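Local coordinates for ABC transporter, substrate-binding protein (Clostridium perfringens, PDB 4EDP), which probably binds a small solute in the cleft between two lobes and delivers it to the membrane components of an ABC importer, at residues P134-N139 / N263-N268; L37-W42 / I89-E94; N166-P171 / E206-N211; I170-T175 / V213-K218. One frame throughout, in Å; residues are numbered along the deposited sequence. Where two conformers were deposited one is given.

Contact 1. Residues P134-N139 / N263-N268; sequences PAYTLN and NFNTIN
With CG placed anti to its own carbonyl carbon (chi1 -57°), Asn139 holds its amide against that of Asn263, whose CG is folded between backbone N and carbonyl carbon (chi1 64°). The two amides thus meet beside an antiparallel strand pair interrupted by a beta bulge. Asn139 ND2 gives Asn263 OD1 a nearly straight hydrogen bond of 3.1 Å; the acceptor stays near the plane of the donor amide although the two amide planes lie 52° apart. The same residues are a hydrogen-bonded backbone pair, with Asn139 N 2.9 Å from Asn263 O. Leu138 and Phe264 point to the other face of the sheet, where Phe264 CD1 rests 3.6 Å from Ala135 CB and also touches Leu138 CB. Between Ala135 and Thr137 the register slips by one residue, yet Tyr136 N still binds Asn265 O at 3.0 Å, in the carbonyl plane. Because strand 135-145 continues into pairing with strand 233-237, this ladder probably belongs to the connection between the lobes of the binding-protein fold. At the corner at Tyr136, the ring crosses Ile267 at about a right angle, Tyr136 CD1 lying 3.5 Å from Ile267 CG1.

Contact 2. Residues L37-W42 / I89-E94; sequences LVVSTW and ITYLAE. With ACT (acetate ion), chain F; ACT (acetate ion), chain E.
Ser40 binds strand 89-93 through both of its backbone polar atoms: Ser40 N donates to Ile89 O at 2.9 Å, and Ser40 O accepts from Tyr91 N at 2.8 Å. A longer bond from Ile89 N to Val38 O completes this parallel ladder, whose strand axes are only 15° apart.

Among the apolar contacts, Val39 and Ile89 run side by side, Val39 CG2 against Ile89 CG1 at 3.8 Å, while Val39 CG1 meets the Tyr91 ring obliquely at CD1 and CE1. Trp42 crosses Tyr91 at about a right angle: Trp42 CZ3 touches Tyr91 CB at 3.8 Å, and Tyr91 O lies over one face of the indole, offset toward its rim. Arg75 adds a cation-pi contact to the indole and bonds both Ser40 OG and Tyr91 O, and Tyr136 meets the Tyr91 ring edge-to-face.

Two side-chain hydroxyls bond acetate ions, probably from the crystallisation liquor. Thr41, with OG1 anti to the backbone N (chi1 -167°), reaches OXT of the chain F acetate at 2.6 Å; the carbon of this ion lies at the indole edge, in its plane, and Gly43 N also bonds it. Tyr91 OH donates to O of the chain E acetate at 2.6 Å, in the plane of the phenol.

Strands 65-69, 37-41 and 89-93 lie in parallel order, joined in the chain by helices 46-61 and 72-81 in the beta-alpha-beta pattern of a binding-protein lobe; the chain F ion sits toward the C-terminal end of strand 37-41 and the chain E ion at the Tyr91 hydroxyl, consistent with a ligand-cleft pocket.

Contact 3. Residues N166-P171 / E206-N211; sequences NKIAIP and EALKPN
Asn211 O takes two backbone donors from the opposite segment: Ile168 N at 2.9 Å in a fairly straight bond, and Lys167 N at 3.1 Å in a weak, more bent one. One residue earlier on each side, Asn166 N donates to Pro210 O at 2.9 Å, in the carbonyl plane and on a lone pair. Three successive amides of residues 166-168 are therefore held by two successive carbonyls. The Ile168 side chain closes over the same oxygen, since its CG1 lies between backbone N and carbonyl carbon (chi1 80°) and comes within 3.3 Å of Asn211 O. Its far end then turns to the helix: Ile168 crosses Leu208 at about a right angle, with Ile168 CD1 3.9 Å from Leu208 CD1. Ile170 CD1 makes a looser approach to Leu208 CD2.

The next shell helps position Asn211. Asn211 N bonds Leu208 O at 2.9 Å, closing a turn around Lys209 and Pro210, and Asn211 ND2 is satisfied by Leu159 O and Lys161 O. Lys209 NZ bonds Ile349 O of helix 332-350.

Helix 199-208 is the last of the helices in the crossover between parallel neighbours 168-171 and 212-216; Trp346 and Met350 of helix 332-350 pack on Ile170, and strand 233-237 pairs with strand 168-171 on its other side.

Contact 4. Residues I170-T175 / V213-K218; sequences IPDITT and VKTYSK
Asp172, whose backbone N reaches Tyr216 across the contact, has its own carbonyl oxygen gripped twice by Thr175: Thr175 OG1 lies 2.7 Å from Asp172 O, in the carbonyl plane, and Thr175 N closes the type I turn on the same atom. The Asp172 carboxylate steadies that turn as well, because its OD2 accepts from Thr174 OG1 at 2.9 Å on the anti lone pair and, weakly, from Thr174 N, as in an Asx turn. The other oxygen faces strand 212-216, where a water bridges Asp172 OD1 and Thr215 OG1, 3.0 Å from each; Trp346 NE1 adds a weak bond to OD1.

Before the turn the strands pair in parallel. Ile170 O receives Tyr216 N at 2.9 Å, Asp172 N then donates to Tyr216 O at 2.9 Å, and a weak bond joins Ile170 N to Lys214 O. The Tyr216 ring, carried across toward Pro171 by a CG lying between backbone N and carbonyl carbon (chi1 68°), lies with one face against Pro171 in a CH-pi contact, with Pro171 CA 3.9 Å from the ring centroid and 20° off its normal. Tyr216 OH bonds Val235 O, which helps fix the ring's position.

Strand 168-171 runs into the turn and strand 212-216 leads to Lys218, the N-cap of helix 219-227; parallel strands leading into helices fit the alpha/beta lobes of a periplasmic-binding-protein fold.

How the contacts relate
The four contacts form two touching pairs spread along one branched sheet. Contacts 1 and 2 have centres about 11 Å apart and are stitched by strand 262-269 lying next to strand 89-93, with Thr266 N 2.8 Å from Leu92 O. Contacts 3 and 4, also about 11 Å apart, share Ile170 and Pro171 and a probable hydrogen bond, Val213 N to Ile168 O at 2.8 Å. Between the pairs nothing touches: contacts 1 and 4 come within about 8 Å at their nearest atoms, and contacts 2 and 3, about 36 Å between centres, lie on opposite sides of the chain's centre. The acetates mark contact 2, and Tyr136 of contact 1 borders the same probable cleft.

Contact 1. Residues P134-N139 / N263-N268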
loop_
_atom_site.group_PDB
_atom_site.type_symbol
_atom_site.label_atom_id
_atom_site.label_comp_id
_atom_site.label_asym_id
_atom_site.label_seq_id
_atom_site.Cartn_x
_atom_site.Cartn_y
_atom_site.Cartn_z
ATOM N N PRO A 134 1.575 -6.725 -11.936
ATOM C CA PRO A 134 2.691 -6.109 -11.216
ATOM C C PRO A 134 2.300 -4.866 -10.432
ATOM O O PRO A 134 1.284 -4.211 -10.746
ATOM C CB PRO A 134 3.630 -5.677 -12.351
ATOM C CG PRO A 134 2.714 -5.361 -13.484
ATOM C CD PRO A 134 1.536 -6.314 -13.347
ATOM N N ALA A 135 3.087 -4.547 -9.408
ATOM C CA ALA A 135 2.898 -3.279 -8.698
ATOM C C ALA A 135 3.265 -2.159 -9.656
ATOM O O ALA A 135 4.257 -2.276 -10.351
ATOM C CB ALA A 135 3.825 -3.176 -7.493
ATOM N N TYR A 136 2.487 -1.075 -9.671
ATOM C CA TYR A 136 2.821 0.109 -10.474
ATOM C C TYR A 136 3.179 1.290 -9.537
ATOM O O TYR A 136 3.659 2.340 -9.995
ATOM C CB TYR A 136 1.670 0.525 -11.429
ATOM C CG TYR A 136 0.455 1.006 -10.692
ATOM C CD1 TYR A 136 -0.483 0.104 -10.207
ATOM C CD2 TYR A 136 0.282 2.356 -10.400
ATOM C CE1 TYR A 136 -1.575 0.530 -9.481
ATOM C CE2 TYR A 136 -0.821 2.794 -9.686
ATOM C CZ TYR A 136 -1.740 1.879 -9.228
ATOM O OH TYR A 136 -2.828 2.305 -8.491
ATOM N N THR A 137 2.886 1.150 -8.242
ATOM C CA THR A 137 3.215 2.160 -7.255
ATOM C C THR A 137 3.359 1.458 -5.916
ATOM O O THR A 137 2.932 0.292 -5.751
ATOM C CB THR A 137 2.139 3.275 -7.158
ATOM O OG1 THR A 137 2.631 4.374 -6.390
ATOM C CG2 THR A 137 0.834 2.733 -6.503
ATOM N N LEU A 138 3.942 2.166 -4.957
ATOM C CA LEU A 138 4.145 1.645 -3.612
ATOM C C LEU A 138 3.946 2.754 -2.595
ATOM O O LEU A 138 3.943 3.933 -2.942
ATOM C CB LEU A 138 5.555 1.039 -3.476
ATOM C CG LEU A 138 6.763 1.982 -3.614
ATOM C CD1 LEU A 138 7.016 2.812 -2.340
ATOM C CD2 LEU A 138 8.034 1.178 -3.926
ATOM N N ASN A 139 3.769 2.353 -1.345
ATOM C CA ASN A 139 3.617 3.237 -0.200
ATOM C C ASN A 139 4.369 2.583 0.967
ATOM O O ASN A 139 4.645 1.367 0.937
ATOM C CB ASN A 139 2.163 3.372 0.233
ATOM C CG ASN A 139 1.259 3.863 -0.874
ATOM O OD1 ASN A 139 1.516 4.898 -1.491
ATOM N ND2 ASN A 139 0.170 3.153 -1.094
ATOM N N ASN A 263 3.525 -1.378 0.937
ATOM C CA ASN A 263 2.288 -1.921 0.371
ATOM C C ASN A 263 2.276 -1.434 -1.090
ATOM O O ASN A 263 2.897 -0.413 -1.410
ATOM C CB ASN A 263 1.023 -1.588 1.147
ATOM C CG ASN A 263 0.714 -0.129 1.187
ATOM O OD1 ASN A 263 0.094 0.421 0.265
ATOM N ND2 ASN A 263 1.069 0.509 2.301
ATOM N N PHE A 264 1.626 -2.198 -1.956
ATOM C CA PHE A 264 1.575 -1.897 -3.389
ATOM C C PHE A 264 0.158 -1.850 -3.934
ATOM O O PHE A 264 -0.748 -2.457 -3.365
ATOM C CB PHE A 264 2.253 -3.048 -4.170
ATOM C CG PHE A 264 3.684 -3.347 -3.743
ATOM C CD1 PHE A 264 4.708 -2.481 -4.056
ATOM C CD2 PHE A 264 3.991 -4.500 -3.061
ATOM C CE1 PHE A 264 6.019 -2.734 -3.669
ATOM C CE2 PHE A 264 5.304 -4.757 -2.678
ATOM C CZ PHE A 264 6.309 -3.866 -2.969
ATOM N N ASN A 265 -0.013 -1.143 -5.053
ATOM C CA ASN A 265 -1.235 -1.198 -5.833
ATOM C C ASN A 265 -0.739 -1.856 -7.120
ATOM O O ASN A 265 0.365 -1.567 -7.584
ATOM C CB ASN A 265 -1.857 0.168 -6.113
ATOM C CG ASN A 265 -2.360 0.840 -4.849
ATOM O OD1 ASN A 265 -2.663 0.172 -3.853
ATOM N ND2 ASN A 265 -2.481 2.152 -4.894
ATOM N N THR A 266 -1.547 -2.729 -7.703
ATOM C CA THR A 266 -1.146 -3.458 -8.886
ATOM C C THR A 266 -2.149 -3.338 -10.020
ATOM O O THR A 266 -3.273 -2.898 -9.814
ATOM C CB THR A 266 -1.023 -4.971 -8.560
ATOM O OG1 THR A 266 -2.315 -5.524 -8.285
ATOM C CG2 THR A 266 -0.079 -5.223 -7.373
ATOM N N ILE A 267 -1.734 -3.743 -11.218
ATOM C CA ILE A 267 -2.627 -3.746 -12.385
ATOM C C ILE A 267 -2.650 -5.165 -12.934
ATOM O O ILE A 267 -1.594 -5.747 -13.221
ATOM C CB ILE A 267 -2.159 -2.828 -13.541
ATOM C CG1 ILE A 267 -1.845 -1.427 -13.053
ATOM C CG2 ILE A 267 -3.216 -2.806 -14.672
ATOM C CD1 ILE A 267 -1.198 -0.535 -14.112
ATOM N N ASN A 268 -3.852 -5.713 -13.066
ATOM C CA ASN A 268 -4.080 -7.049 -13.605
ATOM C C ASN A 268 -4.871 -7.039 -14.903
ATOM O O ASN A 268 -5.633 -6.090 -15.186
ATOM C CB ASN A 268 -4.855 -7.875 -12.574
ATOM C CG ASN A 268 -3.963 -8.480 -11.554
ATOM O OD1 ASN A 268 -3.385 -9.541 -11.799
ATOM N ND2 ASN A 268 -3.854 -7.833 -10.377
#

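Contact 2. Residues L37-W42 / I89-E94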
loop_
_atom_site.group_PDB
_atom_site.type_symbol
_atom_site.label_atom_id
_atom_site.label_comp_id
_atom_site.label_asym_id
_atom_site.label_seq_id
_atom_site.Cartn_x
_atom_site.Cartn_y
_atom_site.Cartn_z
ATOM N N LEU A 37 -10.540 0.146 -24.564
ATOM C CA LEU A 37 -9.964 -0.477 -23.382
ATOM C C LEU A 37 -10.768 -0.034 -22.171
ATOM O O LEU A 37 -10.840 1.162 -21.881
ATOM C CB LEU A 37 -8.496 -0.077 -23.236
ATOM C CG LEU A 37 -7.653 -0.838 -22.217
ATOM C CD1 LEU A 37 -7.503 -2.303 -22.644
ATOM C CD2 LEU A 37 -6.280 -0.186 -22.070
ATOM N N VAL A 38 -11.371 -0.994 -21.472
ATOM C CA VAL A 38 -12.168 -0.709 -20.278
ATOM C C VAL A 38 -11.305 -0.902 -19.035
ATOM O O VAL A 38 -10.782 -1.997 -18.799
ATOM C CB VAL A 38 -13.418 -1.619 -20.195
ATOM C CG1 VAL A 38 -14.203 -1.329 -18.922
ATOM C CG2 VAL A 38 -14.293 -1.430 -21.436
ATOM N N VAL A 39 -11.156 0.160 -18.251
ATOM C CA VAL A 39 -10.306 0.127 -17.065
ATOM C C VAL A 39 -11.080 0.251 -15.749
ATOM O O VAL A 39 -11.803 1.226 -15.540
ATOM C CB VAL A 39 -9.291 1.288 -17.116
ATOM C CG1 VAL A 39 -8.437 1.301 -15.855
ATOM C CG2 VAL A 39 -8.434 1.218 -18.386
ATOM N N SER A 40 -10.938 -0.740 -14.873
ATOM C CA SER A 40 -11.565 -0.701 -13.549
ATOM C C SER A 40 -10.574 -0.024 -12.600
ATOM O O SER A 40 -9.475 -0.547 -12.377
ATOM C CB SER A 40 -11.891 -2.111 -13.075
ATOM O OG SER A 40 -12.378 -2.114 -11.746
ATOM N N THR A 41 -10.955 1.122 -12.032
ATOM C CA THR A 41 -10.063 1.861 -11.147
ATOM C C THR A 41 -10.841 2.791 -10.213
ATOM O O THR A 41 -12.059 2.919 -10.325
ATOM C CB THR A 41 -9.036 2.679 -11.968
ATOM O OG1 THR A 41 -7.978 3.152 -11.117
ATOM C CG2 THR A 41 -9.716 3.849 -12.685
ATOM N N TRP A 42 -10.135 3.426 -9.283
ATOM C CA TRP A 42 -10.763 4.339 -8.319
ATOM C C TRP A 42 -11.230 5.631 -8.972
ATOM O O TRP A 42 -12.283 6.174 -8.618
ATOM C CB TRP A 42 -9.785 4.694 -7.192
ATOM C CG TRP A 42 -9.256 3.498 -6.458
ATOM C CD1 TRP A 42 -9.844 2.853 -5.410
ATOM C CD2 TRP A 42 -8.028 2.805 -6.719
ATOM N NE1 TRP A 42 -9.065 1.794 -5.011
ATOM C CE2 TRP A 42 -7.942 1.751 -5.794
ATOM C CE3 TRP A 42 -7.000 2.974 -7.644
ATOM C CZ2 TRP A 42 -6.860 0.867 -5.767
ATOM C CZ3 TRP A 42 -5.916 2.096 -7.607
ATOM C CH2 TRP A 42 -5.866 1.059 -6.684
ATOM N N ILE A 89 -8.629 -4.298 -17.889
ATOM C CA ILE A 89 -7.593 -4.238 -16.865
ATOM C C ILE A 89 -8.149 -3.674 -15.577
ATOM O O ILE A 89 -9.037 -2.820 -15.590
ATOM C CB ILE A 89 -6.347 -3.470 -17.280
ATOM C CG1 ILE A 89 -6.644 -2.016 -17.521
ATOM C CG2 ILE A 89 -5.672 -4.117 -18.502
ATOM C CD1 ILE A 89 -5.397 -1.205 -17.486
ATOM N N THR A 90 -7.584 -4.145 -14.471
ATOM C CA THR A 90 -8.055 -3.795 -13.152
ATOM C C THR A 90 -6.974 -3.297 -12.210
ATOM O O THR A 90 -5.961 -3.976 -11.983
ATOM C CB THR A 90 -8.704 -5.042 -12.517
ATOM O OG1 THR A 90 -9.810 -5.483 -13.332
ATOM C CG2 THR A 90 -9.190 -4.761 -11.095
ATOM N N TYR A 91 -7.199 -2.104 -11.679
ATOM C CA TYR A 91 -6.314 -1.482 -10.681
ATOM C C TYR A 91 -6.874 -1.796 -9.281
ATOM O O TYR A 91 -8.041 -1.515 -9.002
ATOM C CB TYR A 91 -6.288 0.046 -10.826
ATOM C CG TYR A 91 -5.429 0.686 -11.898
ATOM C CD1 TYR A 91 -5.814 0.707 -13.226
ATOM C CD2 TYR A 91 -4.262 1.357 -11.554
ATOM C CE1 TYR A 91 -5.029 1.347 -14.194
ATOM C CE2 TYR A 91 -3.481 1.987 -12.501
ATOM C CZ TYR A 91 -3.870 1.980 -13.825
ATOM O OH TYR A 91 -3.103 2.619 -14.758
ATOM N N LEU A 92 -6.058 -2.380 -8.405
ATOM C CA LEU A 92 -6.460 -2.680 -7.026
ATOM C C LEU A 92 -5.273 -2.626 -6.082
ATOM O O LEU A 92 -4.113 -2.743 -6.498
ATOM C CB LEU A 92 -7.040 -4.109 -6.897
ATOM C CG LEU A 92 -8.370 -4.474 -7.585
ATOM C CD1 LEU A 92 -8.568 -5.998 -7.662
ATOM C CD2 LEU A 92 -9.516 -3.783 -6.860
ATOM N N ALA A 93 -5.571 -2.427 -4.804
ATOM C CA ALA A 93 -4.563 -2.562 -3.772
ATOM C C ALA A 93 -4.190 -4.055 -3.827
ATOM O O ALA A 93 -5.042 -4.909 -4.105
ATOM C CB ALA A 93 -5.125 -2.193 -2.402
ATOM N N GLU A 94 -2.929 -4.383 -3.579
ATOM C CA GLU A 94 -2.491 -5.780 -3.680
ATOM C C GLU A 94 -3.359 -6.765 -2.868
ATOM O O GLU A 94 -3.634 -7.882 -3.337
ATOM C CB GLU A 94 -1.015 -5.917 -3.266
ATOM C CG GLU A 94 -0.497 -7.315 -3.531
ATOM C CD GLU A 94 0.900 -7.584 -3.029
ATOM O OE1 GLU A 94 1.469 -6.734 -2.310
ATOM O OE2 GLU A 94 1.406 -8.686 -3.344
HETATM C C ACT F . -6.661 5.938 -9.684
HETATM O O ACT F . -6.887 6.719 -8.732
HETATM O OXT ACT F . -7.664 5.575 -10.348
HETATM C CH3 ACT F . -5.269 5.470 -10.006
HETATM C C ACT E . -1.138 4.900 -12.876
HETATM O O ACT E . -1.119 4.097 -13.849
HETATM O OXT ACT E . -0.019 5.240 -12.408
HETATM C CH3 ACT E . -2.412 5.442 -12.298
#

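Contact 3. Residues N166-P171 / E206-N211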
loop_
_atom_site.group_PDB
_atom_site.type_symbol
_atom_site.label_atom_id
_atom_site.label_comp_id
_atom_site.label_asym_id
_atom_site.label_seq_id
_atom_site.Cartn_x
_atom_site.Cartn_y
_atom_site.Cartn_z
ATOM N N ASN A 166 -0.873 5.315 27.130
ATOM C CA ASN A 166 -1.874 6.236 26.622
ATOM C C ASN A 166 -1.280 7.279 25.660
ATOM O O ASN A 166 -1.721 8.422 25.667
ATOM C CB ASN A 166 -2.515 7.004 27.795
ATOM C CG ASN A 166 -2.915 6.111 28.964
ATOM O OD1 ASN A 166 -2.560 6.396 30.122
ATOM N ND2 ASN A 166 -3.654 5.047 28.683
ATOM N N LYS A 167 -0.314 6.903 24.824
ATOM C CA LYS A 167 0.315 7.914 23.928
ATOM C C LYS A 167 0.499 7.526 22.460
ATOM O O LYS A 167 1.061 8.310 21.701
ATOM C CB LYS A 167 1.665 8.330 24.512
ATOM C CG LYS A 167 1.590 9.197 25.730
ATOM C CD LYS A 167 2.980 9.569 26.209
ATOM C CE LYS A 167 2.949 10.802 27.105
ATOM N NZ LYS A 167 2.021 10.672 28.241
ATOM N N ILE A 168 0.068 6.334 22.036
ATOM C CA ILE A 168 0.232 5.982 20.619
ATOM C C ILE A 168 -1.058 5.605 19.903
ATOM O O ILE A 168 -2.050 5.232 20.525
ATOM C CB ILE A 168 1.274 4.808 20.392
ATOM C CG1 ILE A 168 0.690 3.425 20.649
ATOM C CG2 ILE A 168 2.570 5.028 21.217
ATOM C CD1 ILE A 168 1.686 2.285 20.325
ATOM N N ALA A 169 -1.031 5.745 18.580
ATOM C CA ALA A 169 -2.129 5.313 17.719
ATOM C C ALA A 169 -1.545 4.340 16.690
ATOM O O ALA A 169 -0.426 4.551 16.192
ATOM C CB ALA A 169 -2.813 6.499 17.015
ATOM N N ILE A 170 -2.299 3.292 16.382
ATOM C CA ILE A 170 -1.890 2.282 15.415
ATOM C C ILE A 170 -3.052 2.055 14.431
ATOM O O ILE A 170 -4.224 2.276 14.759
ATOM C CB ILE A 170 -1.451 0.957 16.091
ATOM C CG1 ILE A 170 -2.627 0.275 16.794
ATOM C CG2 ILE A 170 -0.284 1.223 17.095
ATOM C CD1 ILE A 170 -2.273 -1.035 17.560
ATOM N N PRO A 171 -2.728 1.645 13.204
ATOM C CA PRO A 171 -3.759 1.398 12.220
ATOM C C PRO A 171 -4.586 0.175 12.563
ATOM O O PRO A 171 -4.050 -0.826 13.074
ATOM C CB PRO A 171 -2.958 1.150 10.931
ATOM C CG PRO A 171 -1.682 0.611 11.397
ATOM C CD PRO A 171 -1.384 1.396 12.654
ATOM N N GLU A 206 -1.305 -7.764 22.671
ATOM C CA GLU A 206 -1.943 -7.636 23.989
ATOM C C GLU A 206 -1.049 -6.800 24.894
ATOM O O GLU A 206 -1.530 -5.929 25.650
ATOM C CB GLU A 206 -2.154 -9.000 24.692
ATOM C CG GLU A 206 -3.111 -9.909 24.053
ATOM C CD GLU A 206 -3.328 -11.194 24.861
ATOM O OE1 GLU A 206 -2.533 -11.497 25.784
ATOM O OE2 GLU A 206 -4.309 -11.898 24.565
ATOM N N ALA A 207 0.255 -7.078 24.836
ATOM C CA ALA A 207 1.219 -6.371 25.663
ATOM C C ALA A 207 1.318 -4.888 25.310
ATOM O O ALA A 207 1.706 -4.075 26.148
ATOM C CB ALA A 207 2.597 -7.031 25.585
ATOM N N LEU A 208 0.972 -4.528 24.079
ATOM C CA LEU A 208 1.049 -3.123 23.657
ATOM C C LEU A 208 -0.167 -2.295 24.106
ATOM O O LEU A 208 -0.117 -1.058 24.103
ATOM C CB LEU A 208 1.125 -3.076 22.132
ATOM C CG LEU A 208 1.337 -1.742 21.443
ATOM C CD1 LEU A 208 2.704 -1.143 21.864
ATOM C CD2 LEU A 208 1.274 -1.942 19.926
ATOM N N LYS A 209 -1.238 -2.978 24.499
ATOM C CA LYS A 209 -2.505 -2.323 24.874
ATOM C C LYS A 209 -2.427 -1.093 25.765
ATOM O O LYS A 209 -3.124 -0.129 25.499
ATOM C CB LYS A 209 -3.504 -3.300 25.480
ATOM C CG LYS A 209 -4.046 -4.380 24.537
ATOM C CD LYS A 209 -4.910 -5.411 25.295
ATOM C CE LYS A 209 -6.137 -4.796 25.970
ATOM N NZ LYS A 209 -7.074 -4.128 25.003
ATOM N N PRO A 210 -1.628 -1.123 26.845
ATOM C CA PRO A 210 -1.584 0.079 27.689
ATOM C C PRO A 210 -1.138 1.357 27.006
ATOM O O PRO A 210 -1.475 2.455 27.479
ATOM C CB PRO A 210 -0.591 -0.292 28.794
ATOM C CG PRO A 210 -0.647 -1.767 28.864
ATOM C CD PRO A 210 -0.873 -2.235 27.436
ATOM N N ASN A 211 -0.389 1.235 25.907
ATOM C CA ASN A 211 0.095 2.409 25.194
ATOM C C ASN A 211 -0.834 2.914 24.077
ATOM O O ASN A 211 -0.676 4.048 23.589
ATOM C CB ASN A 211 1.451 2.062 24.574
ATOM C CG ASN A 211 2.508 1.790 25.614
ATOM O OD1 ASN A 211 2.262 1.929 26.822
ATOM N ND2 ASN A 211 3.716 1.420 25.157
#

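Contact 4. Residues I170-T175 / V213-K218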
loop_
_atom_site.group_PDB
_atom_site.type_symbol
_atom_site.label_atom_id
_atom_site.label_comp_id
_atom_site.label_asym_id
_atom_site.label_seq_id
_atom_site.Cartn_x
_atom_site.Cartn_y
_atom_site.Cartn_z
ATOM N N ILE A 170 -2.299 3.292 16.382
ATOM C CA ILE A 170 -1.890 2.282 15.415
ATOM C C ILE A 170 -3.052 2.055 14.431
ATOM O O ILE A 170 -4.224 2.276 14.759
ATOM C CB ILE A 170 -1.451 0.957 16.091
ATOM C CG1 ILE A 170 -2.627 0.275 16.794
ATOM C CG2 ILE A 170 -0.284 1.223 17.095
ATOM C CD1 ILE A 170 -2.273 -1.035 17.560
ATOM N N PRO A 171 -2.728 1.645 13.204
ATOM C CA PRO A 171 -3.759 1.398 12.220
ATOM C C PRO A 171 -4.586 0.175 12.563
ATOM O O PRO A 171 -4.050 -0.826 13.074
ATOM C CB PRO A 171 -2.958 1.150 10.931
ATOM C CG PRO A 171 -1.682 0.611 11.397
ATOM C CD PRO A 171 -1.384 1.396 12.654
ATOM N N ASP A 172 -5.883 0.243 12.287
ATOM C CA ASP A 172 -6.755 -0.877 12.580
ATOM C C ASP A 172 -6.472 -2.022 11.613
ATOM O O ASP A 172 -5.952 -1.814 10.502
ATOM C CB ASP A 172 -8.223 -0.477 12.466
ATOM C CG ASP A 172 -9.145 -1.545 13.002
ATOM O OD1 ASP A 172 -8.965 -1.950 14.171
ATOM O OD2 ASP A 172 -10.032 -1.981 12.248
ATOM N N ILE A 173 -6.813 -3.228 12.041
ATOM C CA ILE A 173 -6.594 -4.431 11.231
ATOM C C ILE A 173 -7.247 -4.365 9.855
ATOM O O ILE A 173 -6.729 -4.959 8.899
ATOM C CB ILE A 173 -7.076 -5.693 11.985
ATOM C CG1 ILE A 173 -6.599 -6.968 11.280
ATOM C CG2 ILE A 173 -8.601 -5.665 12.172
ATOM C CD1 ILE A 173 -5.029 -7.092 11.183
ATOM N N THR A 174 -8.357 -3.634 9.734
ATOM C CA THR A 174 -9.087 -3.520 8.466
ATOM C C THR A 174 -8.537 -2.484 7.474
ATOM O O THR A 174 -9.070 -2.337 6.378
ATOM C CB THR A 174 -10.587 -3.176 8.727
ATOM O OG1 THR A 174 -10.687 -1.921 9.414
ATOM C CG2 THR A 174 -11.245 -4.257 9.563
ATOM N N THR A 175 -7.471 -1.789 7.852
ATOM C CA THR A 175 -6.867 -0.747 7.020
ATOM C C THR A 175 -5.697 -1.322 6.248
ATOM O O THR A 175 -5.239 -2.434 6.523
ATOM C CB THR A 175 -6.310 0.415 7.870
ATOM O OG1 THR A 175 -5.195 -0.053 8.640
ATOM C CG2 THR A 175 -7.400 1.005 8.796
ATOM N N VAL A 213 -3.940 4.476 22.451
ATOM C CA VAL A 213 -5.051 5.389 22.696
ATOM C C VAL A 213 -6.198 4.965 21.811
ATOM O O VAL A 213 -7.362 4.923 22.241
ATOM C CB VAL A 213 -4.639 6.821 22.364
ATOM C CG1 VAL A 213 -5.842 7.749 22.377
ATOM C CG2 VAL A 213 -3.580 7.264 23.337
ATOM N N LYS A 214 -5.890 4.681 20.556
ATOM C CA LYS A 214 -6.901 4.149 19.666
ATOM C C LYS A 214 -6.296 3.539 18.423
ATOM O O LYS A 214 -5.135 3.804 18.073
ATOM C CB LYS A 214 -7.914 5.201 19.242
ATOM C CG LYS A 214 -7.367 6.245 18.302
ATOM C CD LYS A 214 -8.470 7.207 17.865
ATOM C CE LYS A 214 -9.595 6.495 17.118
ATOM N NZ LYS A 214 -10.585 7.483 16.605
ATOM N N THR A 215 -7.099 2.689 17.784
ATOM C CA THR A 215 -6.737 2.092 16.519
ATOM C C THR A 215 -7.495 3.015 15.575
ATOM O O THR A 215 -8.616 3.454 15.891
ATOM C CB THR A 215 -7.150 0.609 16.436
ATOM O OG1 THR A 215 -8.569 0.505 16.535
ATOM C CG2 THR A 215 -6.533 -0.177 17.577
ATOM N N TYR A 216 -6.892 3.398 14.464
ATOM C CA TYR A 216 -7.535 4.334 13.572
ATOM C C TYR A 216 -7.779 3.734 12.208
ATOM O O TYR A 216 -7.081 2.818 11.774
ATOM C CB TYR A 216 -6.705 5.621 13.444
ATOM C CG TYR A 216 -5.391 5.428 12.727
ATOM C CD1 TYR A 216 -5.315 5.541 11.346
ATOM C CD2 TYR A 216 -4.231 5.129 13.417
ATOM C CE1 TYR A 216 -4.118 5.361 10.677
ATOM C CE2 TYR A 216 -3.022 4.927 12.744
ATOM C CZ TYR A 216 -2.973 5.057 11.377
ATOM O OH TYR A 216 -1.787 4.876 10.675
ATOM N N SER A 217 -8.489 4.543 11.424
ATOM C CA SER A 217 -8.767 4.257 10.019
ATOM C C SER A 217 -8.578 5.508 9.138
ATOM O O SER A 217 -8.312 5.394 7.938
ATOM C CB SER A 217 -10.178 3.705 9.864
ATOM O OG SER A 217 -10.300 2.462 10.541
ATOM N N LYS A 218 -8.685 6.698 9.726
ATOM C CA LYS A 218 -8.564 7.938 8.945
ATOM C C LYS A 218 -7.345 8.800 9.256
ATOM O O LYS A 218 -7.045 9.094 10.418
ATOM C CB LYS A 218 -9.824 8.799 9.096
ATOM C CG LYS A 218 -11.088 8.136 8.598
ATOM C CD LYS A 218 -12.265 9.095 8.603
ATOM C CE LYS A 218 -12.567 9.641 9.983
ATOM N NZ LYS A 218 -13.759 10.552 9.936
HETATM O O HOH W 1 -10.043 -2.036 16.941
#